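Local coordinates for protein putative O-GlcNAcase nagJ (Clostridium perfringens, PDB 6PV5) that probably acts as a hexosaminidase of glycoside hydrolase family 84, here as the piece holding the N-terminal mixed-sheet domain, the catalytic barrel and the helical region that follows it, at residues N488-L493 against A605-N610; K484-H489 against S556-F561. One frame throughout, in Å; residues are numbered along the deposited sequence. Where two conformers were deposited one is given.

Contact 1. Residues N488-L493 against A605-N610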
ATOM      1  N   ASN A 488     -13.101   0.227 -11.504  1.00 24.03           N
ATOM      2  CA  ASN A 488     -14.339  -0.214 -10.867  1.00 25.79           C
ATOM      3  C   ASN A 488     -14.632  -1.688 -11.141  1.00 25.99           C
ATOM      4  O   ASN A 488     -15.239  -2.367 -10.303  1.00 26.29           O
ATOM      5  CB  ASN A 488     -15.498   0.728 -11.220  1.00 26.08           C
ATOM      6  CG  ASN A 488     -16.851   0.354 -10.645  1.00 27.43           C
ATOM      7  OD1 ASN A 488     -16.985   0.026  -9.468  1.00 24.62           O
ATOM      8  ND2 ASN A 488     -17.876   0.417 -11.480  1.00 26.55           N
ATOM      9  N   HIS A 489     -14.173  -2.203 -12.291  1.00 25.75           N
ATOM     10  CA  HIS A 489     -14.495  -3.580 -12.644  1.00 23.65           C
ATOM     11  C   HIS A 489     -13.354  -4.527 -12.289  1.00 25.44           C
ATOM     12  O   HIS A 489     -13.339  -5.664 -12.742  1.00 23.23           O
ATOM     13  CB  HIS A 489     -14.825  -3.690 -14.138  1.00 25.29           C
ATOM     14  CG  HIS A 489     -16.079  -2.991 -14.538  1.00 24.18           C
ATOM     15  ND1 HIS A 489     -17.265  -3.659 -14.676  1.00 24.30           N
ATOM     16  CD2 HIS A 489     -16.336  -1.690 -14.802  1.00 23.87           C
ATOM     17  CE1 HIS A 489     -18.212  -2.808 -15.037  1.00 23.15           C
ATOM     18  NE2 HIS A 489     -17.670  -1.594 -15.110  1.00 24.49           N
ATOM     19  N   SER A 490     -12.401  -4.073 -11.470  1.00 26.84           N
ATOM     20  CA  SER A 490     -11.188  -4.852 -11.250  1.00 27.43           C
ATOM     21  C   SER A 490     -10.676  -4.695  -9.812  1.00 28.27           C
ATOM     22  O   SER A 490      -9.499  -4.353  -9.615  1.00 26.68           O
ATOM     23  CB  SER A 490     -10.115  -4.370 -12.211  1.00 25.50           C
ATOM     24  OG  SER A 490      -9.166  -5.403 -12.437  1.00 26.16           O
ATOM     25  N   THR A 491     -11.564  -4.844  -8.820  1.00 25.65           N
ATOM     26  CA  THR A 491     -11.170  -4.533  -7.448  1.00 26.99           C
ATOM     27  C   THR A 491     -11.111  -5.818  -6.635  1.00 25.86           C
ATOM     28  O   THR A 491     -10.286  -5.939  -5.750  1.00 28.96           O
ATOM     29  CB  THR A 491     -12.024  -3.443  -6.781  1.00 26.30           C
ATOM     30  OG1 THR A 491     -13.391  -3.867  -6.739  1.00 28.09           O
ATOM     31  CG2 THR A 491     -11.952  -2.108  -7.493  1.00 27.90           C
ATOM     32  N   ARG A 492     -11.949  -6.787  -6.985  1.00 23.64           N
ATOM     33  CA  ARG A 492     -12.136  -7.953  -6.144  1.00 26.01           C
ATOM     34  C   ARG A 492     -11.318  -9.130  -6.677  1.00 27.53           C
ATOM     35  O   ARG A 492     -11.518  -9.553  -7.811  1.00 27.05           O
ATOM     36  CB  ARG A 492     -13.635  -8.279  -6.074  1.00 26.77           C
ATOM     37  CG  ARG A 492     -13.999  -9.538  -5.299  1.00 28.23           C
ATOM     38  CD  ARG A 492     -13.880  -9.346  -3.788  1.00 28.59           C
ATOM     39  NE  ARG A 492     -14.226 -10.568  -3.064  1.00 27.61           N
ATOM     40  CZ  ARG A 492     -14.244 -10.711  -1.737  1.00 28.20           C
ATOM     41  NH1 ARG A 492     -13.936  -9.702  -0.939  1.00 27.44           N
ATOM     42  NH2 ARG A 492     -14.592 -11.867  -1.214  1.00 25.75           N
ATOM     43  N   LEU A 493     -10.434  -9.676  -5.830  1.00 24.87           N
ATOM     44  CA  LEU A 493      -9.754 -10.930  -6.098  1.00 26.73           C
ATOM     45  C   LEU A 493     -10.273 -11.964  -5.099  1.00 29.54           C
ATOM     46  O   LEU A 493     -11.464 -12.254  -5.087  1.00 30.21           O
ATOM     47  CB  LEU A 493      -8.239 -10.706  -6.007  1.00 30.21           C
ATOM     48  CG  LEU A 493      -7.478 -10.362  -7.298  1.00 35.17           C
ATOM     49  CD1 LEU A 493      -8.159  -9.270  -8.080  1.00 33.25           C
ATOM     50  CD2 LEU A 493      -6.073  -9.895  -6.950  1.00 39.16           C
ATOM     51  N   ALA A 605      -6.585 -12.156 -20.091  1.00 34.03           N
ATOM     52  CA  ALA A 605      -6.807 -11.168 -19.049  1.00 34.08           C
ATOM     53  C   ALA A 605      -8.207 -11.325 -18.456  1.00 33.45           C
ATOM     54  O   ALA A 605      -9.138 -11.658 -19.177  1.00 31.95           O
ATOM     55  CB  ALA A 605      -6.575  -9.809 -19.656  1.00 30.50           C
ATOM     56  N   THR A 606      -8.325 -11.151 -17.127  1.00 29.49           N
ATOM     57  CA  THR A 606      -9.569 -11.283 -16.391  1.00 29.07           C
ATOM     58  C   THR A 606     -10.004  -9.911 -15.886  1.00 28.79           C
ATOM     59  O   THR A 606      -9.256  -9.228 -15.200  1.00 26.28           O
ATOM     60  CB  THR A 606      -9.419 -12.303 -15.253  1.00 32.05           C
ATOM     61  OG1 THR A 606      -8.989 -13.530 -15.839  1.00 33.37           O
ATOM     62  CG2 THR A 606     -10.688 -12.575 -14.480  1.00 28.34           C
ATOM     63  N   ILE A 607     -11.214  -9.487 -16.262  1.00 27.59           N
ATOM     64  CA  ILE A 607     -11.734  -8.203 -15.822  1.00 25.96           C
ATOM     65  C   ILE A 607     -13.259  -8.256 -15.924  1.00 29.87           C
ATOM     66  O   ILE A 607     -13.767  -8.873 -16.855  1.00 26.87           O
ATOM     67  CB  ILE A 607     -11.138  -7.016 -16.601  1.00 25.92           C
ATOM     68  CG1 ILE A 607     -11.644  -5.706 -15.986  1.00 26.76           C
ATOM     69  CG2 ILE A 607     -11.484  -7.087 -18.082  1.00 25.33           C
ATOM     70  CD1 ILE A 607     -10.685  -4.572 -16.032  1.00 26.53           C
ATOM     71  N   ALA A 608     -13.977  -7.638 -14.964  1.00 25.97           N
ATOM     72  CA  ALA A 608     -15.424  -7.578 -15.075  1.00 25.36           C
ATOM     73  C   ALA A 608     -16.020  -8.985 -15.054  1.00 27.72           C
ATOM     74  O   ALA A 608     -17.131  -9.185 -15.558  1.00 29.42           O
ATOM     75  CB  ALA A 608     -15.820  -6.838 -16.351  1.00 24.31           C
ATOM     76  N   ASN A 609     -15.329  -9.929 -14.392  1.00 26.19           N
ATOM     77  CA  ASN A 609     -15.578 -11.363 -14.501  1.00 25.17           C
ATOM     78  C   ASN A 609     -16.618 -11.838 -13.480  1.00 27.84           C
ATOM     79  O   ASN A 609     -17.132 -12.937 -13.627  1.00 26.10           O
ATOM     80  CB  ASN A 609     -14.296 -12.188 -14.300  1.00 24.32           C
ATOM     81  CG  ASN A 609     -13.617 -11.841 -12.991  1.00 26.15           C
ATOM     82  OD1 ASN A 609     -13.281 -10.679 -12.755  1.00 26.76           O
ATOM     83  ND2 ASN A 609     -13.459 -12.811 -12.111  1.00 27.43           N
ATOM     84  N   ASN A 610     -16.937 -11.022 -12.464  1.00 27.76           N
ATOM     85  CA  ASN A 610     -17.898 -11.390 -11.426  1.00 28.67           C
ATOM     86  C   ASN A 610     -19.301 -10.819 -11.699  1.00 27.44           C
ATOM     87  O   ASN A 610     -20.275 -11.332 -11.160  1.00 26.46           O
ATOM     88  CB  ASN A 610     -17.490 -10.898 -10.019  1.00 28.14           C
ATOM     89  CG  ASN A 610     -16.175 -11.471  -9.525  1.00 33.20           C
ATOM     90  OD1 ASN A 610     -15.892 -12.645  -9.730  1.00 37.44           O
ATOM     91  ND2 ASN A 610     -15.367 -10.661  -8.862  1.00 31.33           N
TER
HETATM   92  O   HOH W   1      -7.934  -6.915 -14.129  1.00 24.41           O
HETATM   93  O   HOH W   2     -12.259 -12.612  -9.265  1.00 38.84           O
HETATM   94  O   HOH W   3     -13.594 -12.576  -7.075  1.00 42.54           O
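His489 and Ala608 show how two loops can be joined by one backbone bond with side chains packed around it. The carbonyl oxygen of His489 accepts the amide N-H of Ala608 at 3.0 Å, the donor tilted 15° from the carbonyl plane. Beside this bond the Ala608 methyl comes obliquely to the His489 ring, with CB 3.9 Å from ND1, while NE2 on the far side of that ring is hydrogen-bonded to Glu530. Ile607 comes toward Ser490: with CG1 anti to its backbone N (chi1 -175°), its CD1 arrives 3.9 Å from Ser490 CB. The Ser490 hydroxyl accepts from a water that also donates to Thr606 O, and is hydrogen-bonded to Met415 O as well. Farther along, the Asn610 side chain crosses that of Arg492 at about a right angle, its ND2 4.0 Å from Arg492 CG; the guanidinium and amide planes are 69° apart, and Arg492 NH1 is hydrogen-bonded to Pro380 O. Another water accepts from Asn610 ND2 and donates to Leu493 O. The arrangement is a loop-to-loop junction, tying the segment after helix 480-487 to the loop between helices 583-601 and 612-619 in the helical region that follows the barrel in the chain.

Contact 2. Residues K484-H489 against S556-F561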
ATOM      1  N   LYS A 484     -11.067   5.282 -13.254  1.00 25.27           N
ATOM      2  CA  LYS A 484     -11.948   4.735 -12.233  1.00 25.08           C
ATOM      3  C   LYS A 484     -13.027   3.861 -12.874  1.00 24.66           C
ATOM      4  O   LYS A 484     -13.327   2.790 -12.351  1.00 25.81           O
ATOM      5  CB  LYS A 484     -12.567   5.844 -11.374  1.00 27.62           C
ATOM      6  CG  LYS A 484     -13.432   5.306 -10.233  1.00 30.13           C
ATOM      7  CD  LYS A 484     -14.049   6.375  -9.379  1.00 32.22           C
ATOM      8  CE  LYS A 484     -14.920   5.808  -8.268  1.00 35.57           C
ATOM      9  NZ  LYS A 484     -15.366   6.897  -7.367  1.00 34.04           N
ATOM     10  N   ILE A 485     -13.586   4.313 -14.009  0.64 24.66           N
ATOM     11  CA  ILE A 485     -14.548   3.519 -14.765  0.64 23.14           C
ATOM     12  C   ILE A 485     -13.975   2.129 -15.052  0.64 22.48           C
ATOM     13  O   ILE A 485     -14.685   1.131 -14.924  0.64 23.20           O
ATOM     14  CB  ILE A 485     -15.021   4.249 -16.043  0.64 22.89           C
ATOM     15  CG1 ILE A 485     -15.860   5.493 -15.706  0.64 22.91           C
ATOM     16  CG2 ILE A 485     -15.776   3.284 -16.945  0.64 22.25           C
ATOM     17  CD1 ILE A 485     -16.040   6.479 -16.863  0.64 20.43           C
ATOM     18  N   PHE A 486     -12.685   2.060 -15.406  1.00 23.46           N
ATOM     19  CA  PHE A 486     -12.017   0.785 -15.658  1.00 24.17           C
ATOM     20  C   PHE A 486     -11.763   0.041 -14.342  1.00 22.80           C
ATOM     21  O   PHE A 486     -12.093  -1.142 -14.198  1.00 22.28           O
ATOM     22  CB  PHE A 486     -10.710   1.083 -16.414  1.00 26.10           C
ATOM     23  CG  PHE A 486      -9.771  -0.081 -16.595  1.00 26.36           C
ATOM     24  CD1 PHE A 486     -10.046  -1.075 -17.526  1.00 27.34           C
ATOM     25  CD2 PHE A 486      -8.593  -0.164 -15.861  1.00 26.33           C
ATOM     26  CE1 PHE A 486      -9.167  -2.140 -17.711  1.00 28.54           C
ATOM     27  CE2 PHE A 486      -7.720  -1.230 -16.034  1.00 27.45           C
ATOM     28  CZ  PHE A 486      -8.004  -2.216 -16.966  1.00 29.53           C
ATOM     29  N   ALA A 487     -11.153   0.745 -13.376  1.00 22.02           N
ATOM     30  CA  ALA A 487     -10.738   0.123 -12.121  1.00 23.82           C
ATOM     31  C   ALA A 487     -11.943  -0.410 -11.336  1.00 24.31           C
ATOM     32  O   ALA A 487     -11.829  -1.400 -10.617  1.00 23.69           O
ATOM     33  CB  ALA A 487      -9.946   1.114 -11.301  1.00 21.52           C
ATOM     34  N   ASN A 488     -13.101   0.227 -11.504  1.00 24.03           N
ATOM     35  CA  ASN A 488     -14.339  -0.214 -10.867  1.00 25.79           C
ATOM     36  C   ASN A 488     -14.632  -1.688 -11.141  1.00 25.99           C
ATOM     37  O   ASN A 488     -15.239  -2.367 -10.303  1.00 26.29           O
ATOM     38  CB  ASN A 488     -15.498   0.728 -11.220  1.00 26.08           C
ATOM     39  CG  ASN A 488     -16.851   0.354 -10.645  1.00 27.43           C
ATOM     40  OD1 ASN A 488     -16.985   0.026  -9.468  1.00 24.62           O
ATOM     41  ND2 ASN A 488     -17.876   0.417 -11.480  1.00 26.55           N
ATOM     42  N   HIS A 489     -14.173  -2.203 -12.291  1.00 25.75           N
ATOM     43  CA  HIS A 489     -14.495  -3.580 -12.644  1.00 23.65           C
ATOM     44  C   HIS A 489     -13.354  -4.527 -12.289  1.00 25.44           C
ATOM     45  O   HIS A 489     -13.339  -5.664 -12.742  1.00 23.23           O
ATOM     46  CB  HIS A 489     -14.825  -3.690 -14.138  1.00 25.29           C
ATOM     47  CG  HIS A 489     -16.079  -2.991 -14.538  1.00 24.18           C
ATOM     48  ND1 HIS A 489     -17.265  -3.659 -14.676  1.00 24.30           N
ATOM     49  CD2 HIS A 489     -16.336  -1.690 -14.802  1.00 23.87           C
ATOM     50  CE1 HIS A 489     -18.212  -2.808 -15.037  1.00 23.15           C
ATOM     51  NE2 HIS A 489     -17.670  -1.594 -15.110  1.00 24.49           N
ATOM     52  N   SER A 556      -3.798  -5.516 -22.287  1.00 29.04           N
ATOM     53  CA  SER A 556      -4.704  -6.621 -22.598  1.00 31.80           C
ATOM     54  C   SER A 556      -6.043  -6.492 -21.863  1.00 32.80           C
ATOM     55  O   SER A 556      -7.100  -6.831 -22.422  1.00 30.74           O
ATOM     56  CB  SER A 556      -4.089  -7.950 -22.309  1.00 33.52           C
ATOM     57  OG  SER A 556      -2.955  -8.122 -23.121  1.00 44.73           O
ATOM     58  N   HIS A 557      -5.986  -6.019 -20.607  1.00 28.60           N
ATOM     59  CA  HIS A 557      -7.187  -5.808 -19.803  1.00 26.50           C
ATOM     60  C   HIS A 557      -8.085  -4.757 -20.449  1.00 25.17           C
ATOM     61  O   HIS A 557      -9.292  -4.947 -20.508  1.00 24.81           O
ATOM     62  CB  HIS A 557      -6.814  -5.463 -18.354  1.00 25.24           C
ATOM     63  CG  HIS A 557      -6.133  -6.622 -17.693  1.00 24.93           C
ATOM     64  ND1 HIS A 557      -4.790  -6.902 -17.889  1.00 26.82           N
ATOM     65  CD2 HIS A 557      -6.605  -7.606 -16.905  1.00 24.33           C
ATOM     66  CE1 HIS A 557      -4.462  -8.003 -17.243  1.00 23.76           C
ATOM     67  NE2 HIS A 557      -5.557  -8.439 -16.600  1.00 25.96           N
ATOM     68  N   LEU A 558      -7.483  -3.662 -20.914  1.00 21.88           N
ATOM     69  CA  LEU A 558      -8.223  -2.571 -21.521  1.00 26.69           C
ATOM     70  C   LEU A 558      -8.906  -3.031 -22.815  1.00 27.53           C
ATOM     71  O   LEU A 558     -10.023  -2.620 -23.095  1.00 29.00           O
ATOM     72  CB  LEU A 558      -7.254  -1.426 -21.823  1.00 27.07           C
ATOM     73  CG  LEU A 558      -6.771  -0.610 -20.623  1.00 29.74           C
ATOM     74  CD1 LEU A 558      -5.594   0.249 -21.043  1.00 35.33           C
ATOM     75  CD2 LEU A 558      -7.870   0.294 -20.080  1.00 31.61           C
ATOM     76  N   SER A 559      -8.217  -3.856 -23.617  1.00 27.71           N
ATOM     77  CA  SER A 559      -8.757  -4.355 -24.872  1.00 28.14           C
ATOM     78  C   SER A 559      -9.955  -5.250 -24.598  1.00 27.18           C
ATOM     79  O   SER A 559     -10.958  -5.152 -25.298  1.00 25.73           O
ATOM     80  CB  SER A 559      -7.692  -5.105 -25.669  1.00 28.61           C
ATOM     81  OG  SER A 559      -6.575  -4.253 -25.869  1.00 37.36           O
ATOM     82  N   LYS A 560      -9.814  -6.136 -23.602  1.00 24.29           N
ATOM     83  CA  LYS A 560     -10.897  -7.018 -23.211  1.00 25.56           C
ATOM     84  C   LYS A 560     -12.075  -6.187 -22.700  1.00 26.39           C
ATOM     85  O   LYS A 560     -13.230  -6.521 -22.978  1.00 26.19           O
ATOM     86  CB  LYS A 560     -10.452  -8.046 -22.165  1.00 27.17           C
ATOM     87  CG  LYS A 560     -11.500  -9.105 -21.868  1.00 28.41           C
ATOM     88  CD  LYS A 560     -10.949 -10.390 -21.368  1.00 24.77           C
ATOM     89  CE  LYS A 560     -12.026 -11.424 -21.151  1.00 27.53           C
ATOM     90  NZ  LYS A 560     -11.407 -12.708 -20.712  1.00 27.79           N
ATOM     91  N   PHE A 561     -11.771  -5.085 -22.004  1.00 25.63           N
ATOM     92  CA  PHE A 561     -12.796  -4.245 -21.389  1.00 28.78           C
ATOM     93  C   PHE A 561     -13.677  -3.617 -22.469  1.00 28.84           C
ATOM     94  O   PHE A 561     -14.880  -3.519 -22.300  1.00 28.95           O
ATOM     95  CB  PHE A 561     -12.140  -3.107 -20.609  1.00 26.06           C
ATOM     96  CG  PHE A 561     -12.999  -2.310 -19.659  1.00 25.80           C
ATOM     97  CD1 PHE A 561     -13.509  -2.878 -18.497  1.00 26.84           C
ATOM     98  CD2 PHE A 561     -13.215  -0.954 -19.873  1.00 24.62           C
ATOM     99  CE1 PHE A 561     -14.248  -2.117 -17.589  1.00 28.61           C
ATOM    100  CE2 PHE A 561     -13.945  -0.193 -18.962  1.00 27.26           C
ATOM    101  CZ  PHE A 561     -14.455  -0.767 -17.815  1.00 24.42           C
TER
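Phe486 and Phe561 both hold CG anti to the backbone N (chi1 171° for Phe486), and these matching torsions send the two rings out from their helices to meet between them. They form a T-shaped pair: the edge of Phe486 points at the face of Phe561, with CD1 of Phe486 lying over the centre of that ring. The centroids are 5.2 Å apart and the planes stand at 80°.

Phe561 in turn presents its own edge to a third ring. Its CE1 lies 3.5 Å from His489 CD2, in an offset edge-to-face pair whose planes make 71°, so Phe561 serves one neighbour with its face and the other with its rim. The tip of the same ring, CZ, also approaches the backbone of the first segment, 3.6 Å from Phe486 CA and 3.5 Å from Ile485 O.

Aliphatic groups of the second helix pack on Phe486 too. Leu558 crosses it at about a right angle and sets CD2 over one face, 3.7 Å from the ring centroid, a CH-pi contact. His557 meets the edge, its CB 3.7 Å from Phe486 CZ, whereas its imidazole turns elsewhere and gives NE2 a hydrogen bond with Asp413 O. The result is an aromatic cluster of Phe486, His489 and Phe561, held by ring packing and apolar contacts.

Other helices complete the setting. Met534 and Val537 of helix 521-544 pack on Phe561, Leu541 of that helix touches Leu558, and Leu554 from an earlier turn of helix 548-579 reaches Phe486. Helix 480-487 thus packs through Phe486 on helix 548-579, whose Phe561 and Leu558 in turn meet helix 521-544.

Contacts 1 and 2 have centres about 8 Å apart and overlap in Asn488 and His489, so the chain passes from helix 480-487 in contact 2 into the loop of contact 1. Their partners come later: residues 556-561 on helix 548-579, then residues 605-610 after helix 583-601. These partners also meet each other and the shared segment: Lys560 NZ is probably hydrogen-bonded to Ala605 O at 2.9 Å, and Ile607 packs against Phe486. One short stretch following the catalytic barrel is thus anchored both to a long helix and to a loop, which here joins the chain just after the barrel to the helical region. Both contacts lie away from the predicted proton donor Asp305.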